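Glycosyl hydrolase family 62 protein (Coprinopsis cinerea, PDB 5B6T) hydrolyses alpha-L-arabinofuranosidic bonds and probably removes arabinose side groups from arabinoxylan, a hemicellulose of plant cell walls. Local coordinates at residues Gly36-Phe41 / Asn283-Tyr288; Phe87-Gln92 / Val146-Ser151; Glu207-His212 / Gly266-Ser271. All coordinates share one frame; numbering follows the deposited sequence.

Interaction 1: Gly36-Phe41 / Asn283-Tyr288; sequences GRWHVF and NLRYLY
W38 and R285 meet between two neighbouring beta-sheets at about a right angle, the plane of the indole standing 84° from that of the guanidinium. One amino group makes the approach: R285 NH1 lies 3.7 Å from W38 CZ2 and 3.8 Å from W38 CH2, on the benzo half of the ring. R285 reaches this position by a bend in its chain at chi3. It was modelled in two conformations and this contact belongs to one of them, so it is doubtful as a fixed feature.

Deeper along the same strands the contact is purely apolar. V40 and L287 point toward each other, V40 CG2 standing 4.2 Å from L287 CD2. With CG of L287 anti to the backbone N (chi1 -178°), the side chain is carried out toward V40, and chi2 of 64° turns CD1 aside and sends CD2 forward. The CA atoms of V40 and L287 are 9.7 Å apart, which fits packing between sheets through side chains, with no hydrogen bond across. P29 and V31 of strand 25-34 also touch L287, while Y33 gives W38 an edge-to-face partner.

Such sheet-to-sheet packing is characteristic of adjoining blades in the five-bladed propeller of GH62 enzymes. Its chemistry implies hydrophobic cohesion at V40 and L287; the arginine-tryptophan contact is provisional and cannot be counted as a fixed link.

Interaction 2: Phe87-Gln92 / Val146-Ser151; sequences FYFAPQ and VICDSS
The ring of F87 presses on V146 where the inner strands of two adjacent propeller blades face each other, and this is the tight part of the contact. The far rim of the ring does the touching: F87 CZ is 3.7 Å from V146 CG1, and F87 CE2 is 3.7 Å from V146 CB. The two side chains cross at about a right angle. F87 adopts the crowded position between its backbone N and carbonyl carbon (chi1 57°), which turns the ring across the seam; V98 touches both residues. Cutting F87 back to alanine removes the ring, and V146 CB and CG1 would probably lose their aromatic partner, leaving a gap at the seam.

Farther along, packing slackens. C148 SG meets the F89 ring at its edge, near the ring plane, 4.2 Å from F89 CE1, while P91 CD sits 3.8 Å above that plane, toward the rim. Beyond, S150 and S151 are exposed, and D149 OD1 accepts from S151 N at 2.9 Å, forming an Asx turn.

Between the two segments the contact is dispersion alone, though Q85 OE1 accepts from V146 N beside it; the C148-C153 disulfide restrains the sulfur that borders F89.

Interaction 3: Glu207-His212 / Gly266-Ser271; sequences EYLLLH and GELIRS
L268 meets L209 and L211 through a single methyl, and the direct contact is wholly apolar. L268 CD1 lies 3.9 Å from L209 CD2 and 4.2 Å from L211 CD1, so it is shared by two leucines spaced two residues apart on one face of their strand. Each of those leucines crosses L268 at about a right angle. L209 has CG anti to its own amide nitrogen (chi1 178°), whereas the reach of L211 CD1 and L268 CD1 comes from chi2 near 180°, which stretches each methyl away from its CA. The CA atoms of L211 and E267 are 9.2 Å apart, and no hydrogen bond spans the segments.

The ionic chemistry lies on the side of 266-271 turned from the leucines. E267 points away from 207-212, and its OE1 receives R270 NH2 in a salt bridge of 2.9 Å, with an N-H...O angle of 165°. The oxygen lies close to the guanidinium plane, but the donor reaches it from above the carboxylate plane. E267 OE1 also accepts from V31 N and E267 OE2 bonds S30 OG, tying this carboxylate to strand 25-34, while R270 NH1 bonds V86 O.

In the propeller, strand 207-215 runs between strands 195-202 and 221-228 of its own sheet. Strand 266-268 ends the neighbouring sheet, beside 285-290 and close to the middle of the chain, and L284 and Y286 also touch L268.

Overall arrangement
All three contacts join neighbouring sheets of the propeller, at different distances from its centre. Interaction 3 is centred about 9 Å from the middle of the chain, interaction 1 about 11 Å and interaction 2 about 17 Å. The touching residues of interactions 2 and 3 are all buried, whereas interaction 1 has a partly exposed end at R285. Interactions 1 and 3 hold the same sheet, since strands 285-290 and 266-268 are neighbours, linked by a probable hydrogen bond from L287 N to E267 O. Interaction 2 packs against interaction 3, for example I147 on Y208. Chemically, interaction 3 joins aliphatic branches, interaction 2 sets phenylalanine rings against a valine and a disulfide sulfur, and interaction 1 pairs an aliphatic contact with a less certain tryptophan-arginine one.

Interaction 1: Gly36-Phe41 / Asn283-Tyr288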
loop_
_atom_site.group_PDB
_atom_site.type_symbol
_atom_site.label_atom_id
_atom_site.label_comp_id
_atom_site.label_asym_id
_atom_site.label_seq_id
_atom_site.Cartn_x
_atom_site.Cartn_y
_atom_site.Cartn_z
ATOM N N GLY A 36 -7.230 15.630 12.967
ATOM C CA GLY A 36 -7.578 16.682 12.055
ATOM C C GLY A 36 -6.712 16.872 10.833
ATOM O O GLY A 36 -6.846 17.872 10.128
ATOM N N ARG A 37 -5.809 15.931 10.583
ATOM C CA ARG A 37 -4.909 16.009 9.458
ATOM C C ARG A 37 -4.745 14.665 8.786
ATOM O O ARG A 37 -4.819 13.606 9.437
ATOM C CB ARG A 37 -3.496 16.466 9.896
ATOM C CG ARG A 37 -3.394 17.802 10.599
ATOM C CD ARG A 37 -1.949 18.083 10.973
ATOM N NE ARG A 37 -1.118 18.427 9.823
ATOM C CZ ARG A 37 -1.150 19.606 9.180
ATOM N NH1 ARG A 37 -1.982 20.561 9.559
ATOM N NH2 ARG A 37 -0.341 19.821 8.158
ATOM N N TRP A 38 -4.479 14.727 7.491
ATOM C CA TRP A 38 -4.013 13.577 6.731
ATOM C C TRP A 38 -2.530 13.401 6.953
ATOM O O TRP A 38 -1.771 14.373 6.957
ATOM C CB TRP A 38 -4.289 13.799 5.240
ATOM C CG TRP A 38 -5.767 13.834 4.980
ATOM C CD1 TRP A 38 -6.549 14.923 4.780
ATOM C CD2 TRP A 38 -6.633 12.696 4.946
ATOM N NE1 TRP A 38 -7.874 14.529 4.599
ATOM C CE2 TRP A 38 -7.947 13.166 4.711
ATOM C CE3 TRP A 38 -6.429 11.323 5.131
ATOM C CZ2 TRP A 38 -9.047 12.305 4.646
ATOM C CZ3 TRP A 38 -7.534 10.468 5.047
ATOM C CH2 TRP A 38 -8.815 10.969 4.816
ATOM N N HIS A 39 -2.130 12.144 7.105
ATOM C CA HIS A 39 -0.729 11.772 7.267
ATOM C C HIS A 39 -0.442 10.765 6.164
ATOM O O HIS A 39 -0.949 9.645 6.195
ATOM C CB HIS A 39 -0.475 11.151 8.638
ATOM C CG HIS A 39 -0.907 12.035 9.752
ATOM N ND1 HIS A 39 -0.066 12.918 10.389
ATOM C CD2 HIS A 39 -2.129 12.225 10.296
ATOM C CE1 HIS A 39 -0.744 13.597 11.300
ATOM N NE2 HIS A 39 -2.005 13.205 11.252
ATOM N N VAL A 40 0.360 11.179 5.193
ATOM C CA VAL A 40 0.676 10.329 4.070
ATOM C C VAL A 40 2.168 9.972 4.137
ATOM O O VAL A 40 3.025 10.858 4.317
ATOM C CB VAL A 40 0.356 11.020 2.729
ATOM C CG1 VAL A 40 0.898 10.241 1.523
ATOM C CG2 VAL A 40 -1.153 11.289 2.599
ATOM N N PHE A 41 2.467 8.692 3.988
ATOM C CA PHE A 41 3.844 8.224 3.799
ATOM C C PHE A 41 3.959 7.664 2.413
ATOM O O PHE A 41 3.050 6.987 1.955
ATOM C CB PHE A 41 4.172 7.134 4.834
ATOM C CG PHE A 41 4.118 7.623 6.245
ATOM C CD1 PHE A 41 2.913 7.819 6.897
ATOM C CD2 PHE A 41 5.296 7.933 6.910
ATOM C CE1 PHE A 41 2.879 8.339 8.186
ATOM C CE2 PHE A 41 5.261 8.397 8.206
ATOM C CZ PHE A 41 4.058 8.579 8.847
ATOM N N ASN A 283 -18.716 4.526 0.931
ATOM C CA ASN A 283 -17.946 5.663 0.436
ATOM C C ASN A 283 -16.467 5.326 0.370
ATOM O O ASN A 283 -15.634 6.009 0.947
ATOM C CB ASN A 283 -18.165 6.927 1.298
ATOM C CG ASN A 283 -17.333 8.126 0.818
ATOM O OD1 ASN A 283 -17.182 8.337 -0.387
ATOM N ND2 ASN A 283 -16.785 8.916 1.761
ATOM N N LEU A 284 -16.115 4.278 -0.355
ATOM C CA LEU A 284 -14.691 3.917 -0.455
ATOM C C LEU A 284 -13.925 5.040 -1.171
ATOM O O LEU A 284 -14.433 5.664 -2.080
ATOM C CB LEU A 284 -14.481 2.581 -1.194
ATOM C CG LEU A 284 -14.613 1.311 -0.339
ATOM C CD1 LEU A 284 -16.009 1.100 0.204
ATOM C CD2 LEU A 284 -14.166 0.083 -1.141
ATOM N N ARG A 285 -12.691 5.261 -0.720
ATOM C CA ARG A 285 -11.775 6.211 -1.333
ATOM C C ARG A 285 -10.416 5.534 -1.408
ATOM O O ARG A 285 -9.965 4.963 -0.412
ATOM C CB ARG A 285 -11.675 7.493 -0.502
ATOM C CG ARG A 285 -12.957 8.318 -0.428
ATOM C CD ARG A 285 -12.764 9.516 0.497
ATOM N NE ARG A 285 -13.006 9.184 1.887
ATOM C CZ ARG A 285 -12.704 9.964 2.937
ATOM N NH1 ARG A 285 -12.075 11.144 2.782
ATOM N NH2 ARG A 285 -13.014 9.533 4.157
ATOM N N TYR A 286 -9.787 5.596 -2.574
ATOM C CA TYR A 286 -8.521 4.907 -2.802
ATOM C C TYR A 286 -7.492 5.919 -3.216
ATOM O O TYR A 286 -7.590 6.545 -4.268
ATOM C CB TYR A 286 -8.634 3.781 -3.867
ATOM C CG TYR A 286 -7.530 2.746 -3.830
ATOM C CD1 TYR A 286 -7.376 1.915 -2.739
ATOM C CD2 TYR A 286 -6.646 2.589 -4.898
ATOM C CE1 TYR A 286 -6.363 0.969 -2.710
ATOM C CE2 TYR A 286 -5.662 1.611 -4.897
ATOM C CZ TYR A 286 -5.502 0.837 -3.773
ATOM O OH TYR A 286 -4.498 -0.098 -3.731
ATOM N N LEU A 287 -6.454 6.060 -2.386
ATOM C CA LEU A 287 -5.317 6.928 -2.689
ATOM C C LEU A 287 -4.328 6.064 -3.464
ATOM O O LEU A 287 -3.922 5.018 -2.971
ATOM C CB LEU A 287 -4.703 7.436 -1.376
ATOM C CG LEU A 287 -3.519 8.408 -1.531
ATOM C CD1 LEU A 287 -3.846 9.725 -2.195
ATOM C CD2 LEU A 287 -2.936 8.649 -0.144
ATOM N N TYR A 288 -3.985 6.472 -4.681
ATOM C CA TYR A 288 -3.263 5.577 -5.585
ATOM C C TYR A 288 -2.190 6.359 -6.328
ATOM O O TYR A 288 -2.149 7.600 -6.267
ATOM C CB TYR A 288 -4.253 4.936 -6.543
ATOM C CG TYR A 288 -4.744 5.859 -7.641
ATOM C CD1 TYR A 288 -5.751 6.809 -7.412
ATOM C CD2 TYR A 288 -4.235 5.770 -8.923
ATOM C CE1 TYR A 288 -6.196 7.652 -8.410
ATOM C CE2 TYR A 288 -4.675 6.608 -9.927
ATOM C CZ TYR A 288 -5.654 7.555 -9.670
ATOM O OH TYR A 288 -6.127 8.360 -10.696
#

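Interaction 2: Phe87-Gln92 / Val146-Ser151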
loop_
_atom_site.group_PDB
_atom_site.type_symbol
_atom_site.label_atom_id
_atom_site.label_comp_id
_atom_site.label_asym_id
_atom_site.label_seq_id
_atom_site.Cartn_x
_atom_site.Cartn_y
_atom_site.Cartn_z
ATOM N N PHE A 87 0.503 2.381 10.808
ATOM C CA PHE A 87 -0.651 2.024 11.656
ATOM C C PHE A 87 -0.251 2.172 13.112
ATOM O O PHE A 87 0.938 2.178 13.438
ATOM C CB PHE A 87 -1.188 0.584 11.411
ATOM C CG PHE A 87 -0.157 -0.491 11.588
ATOM C CD1 PHE A 87 0.011 -1.120 12.820
ATOM C CD2 PHE A 87 0.618 -0.931 10.515
ATOM C CE1 PHE A 87 0.973 -2.092 12.995
ATOM C CE2 PHE A 87 1.590 -1.912 10.703
ATOM C CZ PHE A 87 1.723 -2.516 11.926
ATOM N N TYR A 88 -1.248 2.267 13.978
ATOM C CA TYR A 88 -1.016 2.409 15.404
ATOM C C TYR A 88 -1.193 1.060 16.036
ATOM O O TYR A 88 -2.292 0.465 15.958
ATOM C CB TYR A 88 -2.022 3.403 15.984
ATOM C CG TYR A 88 -1.885 3.692 17.447
ATOM C CD1 TYR A 88 -0.820 4.452 17.937
ATOM C CD2 TYR A 88 -2.861 3.299 18.320
ATOM C CE1 TYR A 88 -0.709 4.746 19.287
ATOM C CE2 TYR A 88 -2.764 3.585 19.667
ATOM C CZ TYR A 88 -1.691 4.305 20.143
ATOM O OH TYR A 88 -1.632 4.636 21.495
ATOM N N PHE A 89 -0.139 0.553 16.663
ATOM C CA PHE A 89 -0.209 -0.740 17.345
ATOM C C PHE A 89 -0.621 -0.473 18.778
ATOM O O PHE A 89 0.206 -0.182 19.662
ATOM C CB PHE A 89 1.109 -1.511 17.278
ATOM C CG PHE A 89 0.979 -2.933 17.729
ATOM C CD1 PHE A 89 0.341 -3.857 16.928
ATOM C CD2 PHE A 89 1.425 -3.339 18.983
ATOM C CE1 PHE A 89 0.169 -5.154 17.336
ATOM C CE2 PHE A 89 1.271 -4.651 19.398
ATOM C CZ PHE A 89 0.640 -5.555 18.590
ATOM N N ALA A 90 -1.926 -0.518 18.994
ATOM C CA ALA A 90 -2.519 -0.014 20.237
ATOM C C ALA A 90 -1.977 -0.677 21.502
ATOM O O ALA A 90 -1.748 0.028 22.498
ATOM C CB ALA A 90 -4.029 -0.104 20.151
ATOM N N PRO A 91 -1.718 -1.994 21.479
ATOM C CA PRO A 91 -1.217 -2.610 22.739
ATOM C C PRO A 91 0.112 -2.029 23.250
ATOM O O PRO A 91 0.366 -2.048 24.453
ATOM C CB PRO A 91 -1.077 -4.083 22.358
ATOM C CG PRO A 91 -2.130 -4.282 21.302
ATOM C CD PRO A 91 -2.098 -3.025 20.491
ATOM N N GLN A 92 0.918 -1.472 22.363
ATOM C CA GLN A 92 2.203 -0.863 22.725
ATOM C C GLN A 92 2.183 0.644 22.745
ATOM O O GLN A 92 3.201 1.262 23.060
ATOM C CB GLN A 92 3.284 -1.320 21.748
ATOM C CG GLN A 92 3.549 -2.797 21.863
ATOM C CD GLN A 92 4.409 -3.335 20.757
ATOM O OE1 GLN A 92 4.998 -2.571 20.002
ATOM N NE2 GLN A 92 4.511 -4.637 20.681
ATOM N N VAL A 146 1.034 -5.503 7.196
ATOM C CA VAL A 146 0.566 -6.089 8.452
ATOM C C VAL A 146 -0.926 -5.860 8.635
ATOM O O VAL A 146 -1.437 -4.769 8.404
ATOM C CB VAL A 146 1.347 -5.499 9.659
ATOM C CG1 VAL A 146 0.695 -5.899 10.985
ATOM C CG2 VAL A 146 2.814 -5.882 9.619
ATOM N N ILE A 147 -1.611 -6.904 9.094
ATOM C CA ILE A 147 -2.974 -6.796 9.631
ATOM C C ILE A 147 -3.098 -7.782 10.786
ATOM O O ILE A 147 -2.654 -8.932 10.691
ATOM C CB ILE A 147 -4.066 -6.988 8.550
ATOM C CG1 ILE A 147 -5.464 -6.950 9.172
ATOM C CG2 ILE A 147 -3.874 -8.266 7.725
ATOM C CD1 ILE A 147 -6.582 -6.871 8.175
ATOM N N CYS A 148 -3.730 -7.326 11.873
ATOM C CA CYS A 148 -3.944 -8.140 13.063
ATOM C C CYS A 148 -5.433 -8.307 13.333
ATOM O O CYS A 148 -6.231 -7.431 13.024
ATOM C CB CYS A 148 -3.304 -7.477 14.282
ATOM S SG CYS A 148 -1.583 -6.989 14.005
ATOM N N ASP A 149 -5.791 -9.402 14.000
ATOM C CA ASP A 149 -7.136 -9.519 14.553
ATOM C C ASP A 149 -6.982 -9.558 16.083
ATOM O O ASP A 149 -5.953 -9.131 16.588
ATOM C CB ASP A 149 -7.874 -10.715 13.937
ATOM C CG ASP A 149 -7.351 -12.067 14.401
ATOM O OD1 ASP A 149 -6.398 -12.174 15.185
ATOM O OD2 ASP A 149 -7.938 -13.072 13.948
ATOM N N SER A 150 -7.952 -10.067 16.839
ATOM C CA SER A 150 -7.823 -10.054 18.306
ATOM C C SER A 150 -6.750 -10.985 18.885
ATOM O O SER A 150 -6.394 -10.884 20.067
ATOM C CB SER A 150 -9.181 -10.394 18.948
ATOM O OG SER A 150 -9.561 -11.727 18.642
ATOM N N SER A 151 -6.239 -11.909 18.090
ATOM C CA SER A 151 -5.220 -12.825 18.639
ATOM C C SER A 151 -3.936 -12.965 17.850
ATOM O O SER A 151 -2.897 -13.270 18.452
ATOM C CB SER A 151 -5.815 -14.195 18.908
ATOM O OG SER A 151 -6.012 -14.865 17.707
#

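Interaction 3: Glu207-His212 / Gly266-Ser271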
loop_
_atom_site.group_PDB
_atom_site.type_symbol
_atom_site.label_atom_id
_atom_site.label_comp_id
_atom_site.label_asym_id
_atom_site.label_seq_id
_atom_site.Cartn_x
_atom_site.Cartn_y
_atom_site.Cartn_z
ATOM N N GLU A 207 -15.832 -10.324 7.698
ATOM C CA GLU A 207 -15.080 -10.557 6.464
ATOM C C GLU A 207 -13.899 -9.612 6.329
ATOM O O GLU A 207 -13.878 -8.514 6.902
ATOM C CB GLU A 207 -15.959 -10.354 5.249
ATOM C CG GLU A 207 -16.941 -11.476 4.982
ATOM C CD GLU A 207 -17.824 -11.116 3.811
ATOM O OE1 GLU A 207 -18.539 -10.093 3.929
ATOM O OE2 GLU A 207 -17.774 -11.812 2.776
ATOM N N TYR A 208 -12.975 -10.038 5.470
ATOM C CA TYR A 208 -11.778 -9.303 5.095
ATOM C C TYR A 208 -11.751 -9.088 3.592
ATOM O O TYR A 208 -12.306 -9.889 2.819
ATOM C CB TYR A 208 -10.533 -10.060 5.558
ATOM C CG TYR A 208 -10.512 -10.196 7.064
ATOM C CD1 TYR A 208 -11.185 -11.234 7.683
ATOM C CD2 TYR A 208 -9.888 -9.246 7.875
ATOM C CE1 TYR A 208 -11.216 -11.360 9.060
ATOM C CE2 TYR A 208 -9.917 -9.353 9.259
ATOM C CZ TYR A 208 -10.595 -10.408 9.845
ATOM O OH TYR A 208 -10.646 -10.521 11.218
ATOM N N LEU A 209 -11.111 -8.002 3.192
ATOM C CA LEU A 209 -10.926 -7.613 1.777
ATOM C C LEU A 209 -9.429 -7.703 1.418
ATOM O O LEU A 209 -8.608 -7.133 2.106
ATOM C CB LEU A 209 -11.404 -6.183 1.583
ATOM C CG LEU A 209 -11.250 -5.580 0.191
ATOM C CD1 LEU A 209 -12.077 -6.282 -0.875
ATOM C CD2 LEU A 209 -11.585 -4.102 0.222
ATOM N N LEU A 210 -9.117 -8.416 0.327
ATOM C CA LEU A 210 -7.761 -8.447 -0.255
ATOM C C LEU A 210 -7.792 -7.710 -1.594
ATOM O O LEU A 210 -8.615 -8.019 -2.452
ATOM C CB LEU A 210 -7.331 -9.894 -0.520
ATOM C CG LEU A 210 -6.058 -10.105 -1.343
ATOM C CD1 LEU A 210 -4.829 -9.598 -0.619
ATOM C CD2 LEU A 210 -5.921 -11.592 -1.672
ATOM N N LEU A 211 -6.906 -6.722 -1.749
ATOM C CA LEU A 211 -6.646 -6.072 -3.023
ATOM C C LEU A 211 -5.252 -6.440 -3.448
ATOM O O LEU A 211 -4.376 -6.640 -2.615
ATOM C CB LEU A 211 -6.719 -4.538 -2.902
ATOM C CG LEU A 211 -7.967 -3.992 -2.207
ATOM C CD1 LEU A 211 -7.893 -2.474 -2.051
ATOM C CD2 LEU A 211 -9.260 -4.442 -2.910
ATOM N N HIS A 212 -5.025 -6.543 -4.750
ATOM C CA HIS A 212 -3.676 -6.876 -5.214
ATOM C C HIS A 212 -3.525 -6.300 -6.622
ATOM O O HIS A 212 -4.450 -6.388 -7.422
ATOM C CB HIS A 212 -3.503 -8.416 -5.233
ATOM C CG HIS A 212 -2.104 -8.899 -5.170
ATOM N ND1 HIS A 212 -1.192 -8.756 -6.199
ATOM C CD2 HIS A 212 -1.461 -9.585 -4.195
ATOM C CE1 HIS A 212 -0.041 -9.298 -5.837
ATOM N NE2 HIS A 212 -0.188 -9.832 -4.644
ATOM N N GLY A 266 -1.687 1.542 -4.153
ATOM C CA GLY A 266 -2.429 2.487 -3.350
ATOM C C GLY A 266 -2.872 1.965 -1.993
ATOM O O GLY A 266 -2.388 0.935 -1.489
ATOM N N GLU A 267 -3.811 2.701 -1.380
ATOM C CA GLU A 267 -4.403 2.345 -0.081
ATOM C C GLU A 267 -5.776 2.952 0.017
ATOM O O GLU A 267 -5.996 4.093 -0.462
ATOM C CB GLU A 267 -3.564 2.840 1.112
ATOM C CG GLU A 267 -2.720 1.739 1.782
ATOM C CD GLU A 267 -2.047 2.160 3.060
ATOM O OE1 GLU A 267 -2.647 2.956 3.810
ATOM O OE2 GLU A 267 -0.894 1.711 3.312
ATOM N N LEU A 268 -6.681 2.220 0.679
ATOM C CA LEU A 268 -8.009 2.737 0.968
ATOM C C LEU A 268 -7.969 3.650 2.194
ATOM O O LEU A 268 -7.189 3.448 3.140
ATOM C CB LEU A 268 -9.031 1.618 1.245
ATOM C CG LEU A 268 -9.584 0.822 0.045
ATOM C CD1 LEU A 268 -10.388 -0.382 0.549
ATOM C CD2 LEU A 268 -10.479 1.692 -0.838
ATOM N N ILE A 269 -8.822 4.653 2.189
ATOM C CA ILE A 269 -9.031 5.433 3.407
ATOM C C ILE A 269 -9.717 4.533 4.442
ATOM O O ILE A 269 -10.740 3.875 4.145
ATOM C CB ILE A 269 -9.862 6.703 3.136
ATOM C CG1 ILE A 269 -9.176 7.688 2.167
ATOM C CG2 ILE A 269 -10.206 7.402 4.428
ATOM C CD1 ILE A 269 -7.695 7.859 2.272
ATOM N N ARG A 270 -9.146 4.464 5.645
ATOM C CA ARG A 270 -9.594 3.532 6.671
ATOM C C ARG A 270 -10.661 4.126 7.582
ATOM O O ARG A 270 -10.854 5.318 7.599
ATOM C CB ARG A 270 -8.390 3.104 7.519
ATOM C CG ARG A 270 -7.180 2.645 6.719
ATOM C CD ARG A 270 -6.052 2.246 7.645
ATOM N NE ARG A 270 -4.807 2.244 6.908
ATOM C CZ ARG A 270 -3.616 2.320 7.472
ATOM N NH1 ARG A 270 -3.490 2.281 8.782
ATOM N NH2 ARG A 270 -2.551 2.422 6.700
ATOM N N SER A 271 -11.348 3.270 8.330
ATOM C CA SER A 271 -12.301 3.737 9.324
ATOM C C SER A 271 -11.655 3.888 10.687
ATOM O O SER A 271 -12.290 4.417 11.621
ATOM C CB SER A 271 -13.458 2.752 9.427
ATOM O OG SER A 271 -12.972 1.465 9.701
#